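PDB 3BRQ: HTH-type transcriptional regulator AscG from Escherichia coli, which represses the cryptic asc operon of the bacterium as a sequence-specific DNA-binding transcription factor of the LacI family. Local coordinates for residues B[109-112]-B[117-120]. Sequence-based numbering, arbitrary orientation.
Sequences RRLR and HSVW
Arg110 lies along one face of the Trp120 indole from CB to guanidinium. Arg110 CB sits over the six-membered ring of Trp120, 3.8 Å from its centroid and nearly on the normal, a CH-pi contact. With CG anti to the backbone N (chi1 -172°), the chain stays above the indole: Arg110 CD passes 3.6 Å from both NE1 and CE2 of Trp120, and a bend at chi3 carries Arg110 NE to within 3.1 Å of Trp120 CZ2. Arg110 CZ lies 3.2 Å from Trp120 CZ2, while Arg110 NH2 lies equally near CH2 and CZ2 of Trp120. The planes are 21° apart, so the guanidinium lies nearly flat, with Trp120 CZ2 under its centre.

Beside this pair the backbone N-H of Leu111 makes an almost straight hydrogen bond to Ser118 OG (3.3 Å, 174°). The same OG is also hydrogen-bonded to Ser115 O. Arg109 O, 3.1 Å from Ser118 CB, is buried without a hydrogen-bonding partner. Leu111 turns inward onto Ile93 and Ile97 of helix 90-98. The contact packs the loop after strand 104-107 against strand 118-119, outermost in this chain's parallel sheet, in an alpha/beta subdomain of the periplasmic-binding-protein-like fold found in LacI-family repressors.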
loop_
_atom_site.group_PDB
_atom_site.type_symbol
_atom_site.label_atom_id
_atom_site.label_comp_id
_atom_site.label_asym_id
_atom_site.label_seq_id
_atom_site.Cartn_x
_atom_site.Cartn_y
_atom_site.Cartn_z
ATOM N N ARG B 109 3.161 -14.776 -13.347
ATOM C CA ARG B 109 4.154 -15.290 -14.310
ATOM C C ARG B 109 3.489 -16.455 -15.060
ATOM O O ARG B 109 2.765 -17.262 -14.459
ATOM C CB ARG B 109 5.449 -15.776 -13.611
ATOM C CG ARG B 109 5.976 -14.911 -12.421
ATOM C CD ARG B 109 6.667 -13.556 -12.844
ATOM N NE ARG B 109 7.751 -13.920 -13.736
ATOM C CZ ARG B 109 8.979 -14.250 -13.328
ATOM N NH1 ARG B 109 9.301 -14.103 -12.044
ATOM N NH2 ARG B 109 9.915 -14.639 -14.226
ATOM N N ARG B 110 3.712 -16.537 -16.365
ATOM C CA ARG B 110 3.133 -17.635 -17.185
ATOM C C ARG B 110 4.104 -18.799 -17.339
ATOM O O ARG B 110 5.177 -18.616 -17.884
ATOM C CB ARG B 110 2.719 -17.111 -18.576
ATOM C CG ARG B 110 1.932 -18.170 -19.406
ATOM C CD ARG B 110 1.266 -17.590 -20.654
ATOM N NE ARG B 110 2.072 -16.530 -21.246
ATOM C CZ ARG B 110 1.855 -15.965 -22.438
ATOM N NH1 ARG B 110 0.836 -16.353 -23.211
ATOM N NH2 ARG B 110 2.673 -14.999 -22.853
ATOM N N LEU B 111 3.746 -19.988 -16.861
ATOM C CA LEU B 111 4.667 -21.126 -16.944
ATOM C C LEU B 111 4.713 -21.818 -18.312
ATOM O O LEU B 111 3.738 -21.779 -19.081
ATOM C CB LEU B 111 4.390 -22.149 -15.826
ATOM C CG LEU B 111 4.711 -21.692 -14.387
ATOM C CD1 LEU B 111 4.715 -22.867 -13.461
ATOM C CD2 LEU B 111 6.034 -20.952 -14.278
ATOM N N ARG B 112 5.861 -22.431 -18.621
ATOM C CA ARG B 112 6.069 -23.087 -19.909
ATOM C C ARG B 112 5.572 -24.527 -19.850
ATOM O O ARG B 112 4.677 -24.918 -20.606
ATOM C CB ARG B 112 7.561 -23.030 -20.294
ATOM C CG ARG B 112 7.889 -23.555 -21.711
ATOM C CD ARG B 112 9.410 -23.584 -22.034
ATOM N NE ARG B 112 10.191 -22.537 -21.360
ATOM C CZ ARG B 112 10.116 -21.228 -21.610
ATOM N NH1 ARG B 112 9.282 -20.755 -22.533
ATOM N NH2 ARG B 112 10.869 -20.376 -20.910
ATOM N N HIS B 117 -0.589 -24.449 -13.427
ATOM C CA HIS B 117 -0.170 -23.941 -12.112
ATOM C C HIS B 117 0.023 -22.417 -12.106
ATOM O O HIS B 117 0.435 -21.884 -11.085
ATOM C CB HIS B 117 1.151 -24.601 -11.655
ATOM C CG HIS B 117 1.068 -26.092 -11.442
ATOM N ND1 HIS B 117 0.523 -26.966 -12.371
ATOM C CD2 HIS B 117 1.479 -26.860 -10.404
ATOM C CE1 HIS B 117 0.590 -28.203 -11.901
ATOM N NE2 HIS B 117 1.189 -28.168 -10.724
ATOM N N SER B 118 -0.270 -21.711 -13.200
ATOM C CA SER B 118 -0.206 -20.230 -13.144
ATOM C C SER B 118 -1.493 -19.448 -13.237
ATOM O O SER B 118 -2.459 -19.849 -13.915
ATOM C CB SER B 118 0.832 -19.613 -14.058
ATOM O OG SER B 118 0.875 -20.241 -15.299
ATOM N N VAL B 119 -1.532 -18.374 -12.457
ATOM C CA VAL B 119 -2.575 -17.393 -12.607
ATOM C C VAL B 119 -1.871 -16.098 -13.034
ATOM O O VAL B 119 -1.081 -15.509 -12.276
ATOM C CB VAL B 119 -3.447 -17.252 -11.328
ATOM C CG1 VAL B 119 -4.434 -16.133 -11.488
ATOM C CG2 VAL B 119 -4.229 -18.547 -11.081
ATOM N N TRP B 120 -2.192 -15.639 -14.234
ATOM C CA TRP B 120 -1.466 -14.543 -14.793
ATOM C C TRP B 120 -2.333 -13.546 -15.574
ATOM O O TRP B 120 -3.417 -13.874 -16.055
ATOM C CB TRP B 120 -0.302 -15.118 -15.599
ATOM C CG TRP B 120 -0.446 -15.078 -17.050
ATOM C CD1 TRP B 120 -1.369 -15.726 -17.815
ATOM C CD2 TRP B 120 0.377 -14.343 -17.942
ATOM N NE1 TRP B 120 -1.177 -15.427 -19.143
ATOM C CE2 TRP B 120 -0.109 -14.577 -19.249
ATOM C CE3 TRP B 120 1.496 -13.515 -17.763
ATOM C CZ2 TRP B 120 0.481 -14.006 -20.388
ATOM C CZ3 TRP B 120 2.090 -12.958 -18.886
ATOM C CH2 TRP B 120 1.582 -13.200 -20.179
#